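Long-range contact in exoglucanase A (Cellulomonas fimi, PDB 7CBD), which hydrolyses, through this catalytic domain, beta-1,4-glucosidic linkages of cellulose with inversion of anomeric configuration, releasing cellobiose from the non-reducing chain ends: residues 10-21 against 359-369. Numbering follows the deposited sequence.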
loop_
_atom_site.group_PDB
_atom_site.type_symbol
_atom_site.label_atom_id
_atom_site.label_comp_id
_atom_site.label_asym_id
_atom_site.label_seq_id
_atom_site.Cartn_x
_atom_site.Cartn_y
_atom_site.Cartn_z
ATOM N N TYR A 10 9.439 8.733 -11.342
ATOM C CA TYR A 10 10.485 8.196 -10.477
ATOM C C TYR A 10 11.834 8.051 -11.170
ATOM O O TYR A 10 12.849 7.954 -10.478
ATOM C CB TYR A 10 10.065 6.836 -9.916
ATOM C CG TYR A 10 8.838 6.877 -9.030
ATOM C CD1 TYR A 10 8.954 7.047 -7.657
ATOM C CD2 TYR A 10 7.564 6.725 -9.565
ATOM C CE1 TYR A 10 7.831 7.079 -6.838
ATOM C CE2 TYR A 10 6.434 6.753 -8.761
ATOM C CZ TYR A 10 6.575 6.924 -7.400
ATOM O OH TYR A 10 5.445 6.950 -6.618
ATOM N N ALA A 11 11.875 8.025 -12.502
ATOM C CA ALA A 11 13.131 7.746 -13.194
ATOM C C ALA A 11 14.134 8.867 -12.940
ATOM O O ALA A 11 13.848 10.036 -13.211
ATOM C CB ALA A 11 12.883 7.563 -14.690
ATOM N N GLY A 12 15.310 8.509 -12.422
ATOM C CA GLY A 12 16.327 9.495 -12.121
ATOM C C GLY A 12 15.994 10.425 -10.979
ATOM O O GLY A 12 16.680 11.435 -10.798
ATOM N N ALA A 13 14.974 10.110 -10.185
ATOM C CA ALA A 13 14.486 11.000 -9.146
ATOM C C ALA A 13 14.778 10.428 -7.764
ATOM O O ALA A 13 15.010 9.230 -7.592
ATOM C CB ALA A 13 12.975 11.214 -9.301
ATOM N N VAL A 14 14.749 11.311 -6.776
ATOM C CA VAL A 14 14.720 10.921 -5.377
ATOM C C VAL A 14 13.266 10.935 -4.915
ATOM O O VAL A 14 12.386 11.471 -5.586
ATOM C CB VAL A 14 15.620 11.855 -4.519
ATOM C CG1 VAL A 14 15.091 13.275 -4.526
ATOM C CG2 VAL A 14 15.804 11.339 -3.108
ATOM N N GLN A 15 13.000 10.345 -3.750
ATOM C CA GLN A 15 11.670 10.354 -3.158
ATOM C C GLN A 15 11.679 11.093 -1.822
ATOM O O GLN A 15 12.658 11.050 -1.073
ATOM C CB GLN A 15 11.134 8.931 -2.964
ATOM C CG GLN A 15 10.992 8.159 -4.258
ATOM C CD GLN A 15 10.348 6.804 -4.031
ATOM O OE1 GLN A 15 9.295 6.701 -3.400
ATOM N NE2 GLN A 15 10.973 5.756 -4.546
ATOM N N TYR A 16 10.567 11.763 -1.524
ATOM C CA TYR A 16 10.434 12.519 -0.280
ATOM C C TYR A 16 10.555 11.616 0.936
ATOM O O TYR A 16 9.926 10.558 1.000
ATOM C CB TYR A 16 9.058 13.176 -0.246
ATOM C CG TYR A 16 8.709 13.907 1.037
ATOM C CD1 TYR A 16 9.339 15.091 1.374
ATOM C CD2 TYR A 16 7.712 13.429 1.888
ATOM C CE1 TYR A 16 9.012 15.776 2.532
ATOM C CE2 TYR A 16 7.369 14.109 3.048
ATOM C CZ TYR A 16 8.019 15.290 3.358
ATOM O OH TYR A 16 7.700 15.999 4.498
ATOM N N VAL A 17 11.327 12.065 1.921
ATOM C CA VAL A 17 11.414 11.405 3.220
ATOM C C VAL A 17 10.655 12.248 4.241
ATOM O O VAL A 17 10.926 13.449 4.393
ATOM C CB VAL A 17 12.878 11.171 3.630
ATOM C CG1 VAL A 17 12.957 10.518 4.999
ATOM C CG2 VAL A 17 13.569 10.304 2.590
ATOM N N ASN A 18 9.701 11.626 4.930
ATOM C CA ASN A 18 8.797 12.301 5.852
ATOM C C ASN A 18 9.470 12.459 7.210
ATOM O O ASN A 18 9.669 11.463 7.917
ATOM C CB ASN A 18 7.511 11.475 5.950
ATOM C CG ASN A 18 6.526 12.018 6.961
ATOM O OD1 ASN A 18 6.798 12.988 7.668
ATOM N ND2 ASN A 18 5.360 11.390 7.030
ATOM N N PRO A 19 9.831 13.683 7.616
ATOM C CA PRO A 19 10.559 13.841 8.888
ATOM C C PRO A 19 9.740 13.472 10.109
ATOM O O PRO A 19 10.323 13.116 11.141
ATOM C CB PRO A 19 10.950 15.323 8.894
ATOM C CG PRO A 19 9.911 15.972 8.049
ATOM C CD PRO A 19 9.541 14.977 6.976
ATOM N N THR A 20 8.408 13.549 10.030
ATOM C CA THR A 20 7.577 13.168 11.166
ATOM C C THR A 20 7.625 11.662 11.385
ATOM O O THR A 20 7.808 11.186 12.516
ATOM C CB THR A 20 6.145 13.645 10.931
ATOM O OG1 THR A 20 6.164 15.043 10.610
ATOM C CG2 THR A 20 5.271 13.419 12.173
ATOM N N TRP A 21 7.490 10.890 10.305
ATOM C CA TRP A 21 7.619 9.442 10.421
ATOM C C TRP A 21 9.048 9.053 10.783
ATOM O O TRP A 21 9.262 8.169 11.622
ATOM C CB TRP A 21 7.164 8.771 9.124
ATOM C CG TRP A 21 7.400 7.289 9.100
ATOM C CD1 TRP A 21 6.603 6.312 9.633
ATOM C CD2 TRP A 21 8.510 6.619 8.497
ATOM N NE1 TRP A 21 7.164 5.071 9.405
ATOM C CE2 TRP A 21 8.334 5.237 8.710
ATOM C CE3 TRP A 21 9.649 7.057 7.809
ATOM C CZ2 TRP A 21 9.245 4.289 8.240
ATOM C CZ3 TRP A 21 10.551 6.119 7.351
ATOM C CH2 TRP A 21 10.346 4.750 7.570
ATOM N N ASP A 359 7.580 1.125 -12.506
ATOM C CA ASP A 359 8.182 2.451 -12.398
ATOM C C ASP A 359 9.098 2.552 -11.184
ATOM O O ASP A 359 10.104 3.272 -11.227
ATOM C CB ASP A 359 7.093 3.520 -12.267
ATOM C CG ASP A 359 6.405 3.846 -13.582
ATOM O OD1 ASP A 359 6.850 3.397 -14.662
ATOM O OD2 ASP A 359 5.391 4.569 -13.531
ATOM N N ALA A 360 8.751 1.868 -10.093
ATOM C CA ALA A 360 9.453 1.970 -8.819
ATOM C C ALA A 360 8.862 0.972 -7.834
ATOM O O ALA A 360 7.716 0.530 -7.979
ATOM C CB ALA A 360 9.329 3.373 -8.222
ATOM N N PHE A 361 9.668 0.621 -6.831
ATOM C CA PHE A 361 9.153 0.136 -5.556
ATOM C C PHE A 361 9.033 1.338 -4.630
ATOM O O PHE A 361 9.904 2.219 -4.619
ATOM C CB PHE A 361 10.087 -0.905 -4.927
ATOM C CG PHE A 361 10.214 -2.169 -5.727
ATOM C CD1 PHE A 361 9.117 -2.699 -6.386
ATOM C CD2 PHE A 361 11.430 -2.835 -5.809
ATOM C CE1 PHE A 361 9.229 -3.861 -7.124
ATOM C CE2 PHE A 361 11.548 -4.007 -6.545
ATOM C CZ PHE A 361 10.447 -4.514 -7.210
ATOM N N VAL A 362 7.943 1.372 -3.860
ATOM C CA VAL A 362 7.616 2.488 -2.985
ATOM C C VAL A 362 7.157 1.920 -1.652
ATOM O O VAL A 362 6.708 0.775 -1.564
ATOM C CB VAL A 362 6.510 3.384 -3.591
ATOM C CG1 VAL A 362 7.059 4.223 -4.726
ATOM C CG2 VAL A 362 5.362 2.515 -4.094
ATOM N N TRP A 363 7.270 2.735 -0.604
ATOM C CA TRP A 363 6.652 2.441 0.693
ATOM C C TRP A 363 5.457 3.375 0.815
ATOM O O TRP A 363 5.600 4.537 1.219
ATOM C CB TRP A 363 7.627 2.631 1.846
ATOM C CG TRP A 363 8.635 1.541 1.960
ATOM C CD1 TRP A 363 8.798 0.464 1.128
ATOM C CD2 TRP A 363 9.630 1.418 2.979
ATOM N NE1 TRP A 363 9.836 -0.327 1.582
ATOM C CE2 TRP A 363 10.368 0.246 2.709
ATOM C CE3 TRP A 363 9.970 2.191 4.093
ATOM C CZ2 TRP A 363 11.429 -0.170 3.517
ATOM C CZ3 TRP A 363 11.024 1.780 4.892
ATOM C CH2 TRP A 363 11.742 0.607 4.599
ATOM N N ILE A 364 4.280 2.878 0.441
ATOM C CA ILE A 364 3.079 3.693 0.562
ATOM C C ILE A 364 2.582 3.681 2.002
ATOM O O ILE A 364 2.526 4.719 2.667
ATOM C CB ILE A 364 1.999 3.275 -0.456
ATOM C CG1 ILE A 364 2.532 3.349 -1.894
ATOM C CG2 ILE A 364 0.784 4.164 -0.308
ATOM C CD1 ILE A 364 3.061 4.720 -2.317
ATOM N N LYS A 365 2.259 2.506 2.528
ATOM C CA LYS A 365 2.014 2.397 3.964
ATOM C C LYS A 365 3.329 2.631 4.706
ATOM O O LYS A 365 4.350 2.045 4.335
ATOM C CB LYS A 365 1.503 1.000 4.285
ATOM C CG LYS A 365 1.230 0.768 5.758
ATOM C CD LYS A 365 -0.013 1.514 6.217
ATOM C CE LYS A 365 -0.311 1.215 7.684
ATOM N NZ LYS A 365 -1.624 1.762 8.130
ATOM N N PRO A 366 3.358 3.468 5.743
ATOM C CA PRO A 366 4.616 3.674 6.492
ATOM C C PRO A 366 4.812 2.576 7.521
ATOM O O PRO A 366 3.958 2.389 8.404
ATOM C CB PRO A 366 4.407 5.037 7.174
ATOM C CG PRO A 366 3.206 5.670 6.453
ATOM C CD PRO A 366 2.347 4.473 6.113
ATOM N N PRO A 367 5.910 1.821 7.440
ATOM C CA PRO A 367 6.133 0.752 8.420
ATOM C C PRO A 367 6.068 1.278 9.845
ATOM O O PRO A 367 6.636 2.324 10.170
ATOM C CB PRO A 367 7.536 0.239 8.072
ATOM C CG PRO A 367 7.673 0.530 6.605
ATOM C CD PRO A 367 6.947 1.834 6.387
ATOM N N GLY A 368 5.359 0.537 10.699
ATOM C CA GLY A 368 5.169 0.911 12.081
ATOM C C GLY A 368 3.799 1.472 12.396
ATOM O O GLY A 368 3.387 1.445 13.563
ATOM N N GLU A 369 3.077 1.973 11.393
ATOM C CA GLU A 369 1.729 2.473 11.618
ATOM C C GLU A 369 0.731 1.321 11.579
ATOM O O GLU A 369 0.752 0.496 10.660
ATOM C CB GLU A 369 1.381 3.526 10.565
ATOM C CG GLU A 369 2.199 4.795 10.754
ATOM C CD GLU A 369 1.837 5.925 9.813
ATOM O OE1 GLU A 369 0.882 5.796 9.022
ATOM O OE2 GLU A 369 2.525 6.957 9.888
HETATM O O HOH W 1 8.465 5.256 -1.139
#
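Trp21 has Pro366 CB over one face of its indole, 3.5 Å from CD1, and Pro367 O at its edge, near the ring plane. Trp21 NE1 donates to Pro367 O at 2.9 Å, nearly straight at 161°, the donor tilted 24° from the carbonyl plane. At the far rim Trp21 CH2 meets the edge of Trp363 at CZ3 (4.1 Å), while Pro367 CG lies over a face of Trp363. Its chi1 of 174°, which turns CG away from the backbone N, carries the Trp21 indole from the first turn of helix 19-30, N-capped by Asn18, onto the type II turn of Pro366 to Glu369. A leucine in its place would probably leave Pro367 O without this donor and open a gap beside Pro366. In this distorted TIM-type barrel, as in the glycosyl hydrolase 6 family, strands 14-15 and 358-362 flank the barrel's opening without pairing; Tyr10, Gln15 and a water lie between them. Tyr10 takes Ala360 CB over one ring face as a CH-pi contact, 3.9 Å from the centroid, and Val362 CG1 packs against its CE1 at 3.6 Å. Tyr10 OH is hydrogen-bonded to Asn90 OD1 of strand 87-93. Gln15 OE1, which also accepts from Asn90 ND2, accepts a hydrogen bond from a water 2.8 Å away that in turn accepts from Trp363 N. At the end of the turn, the side chain of Glu369 lies about 7 Å from that of Asp371, a predicted active-site residue.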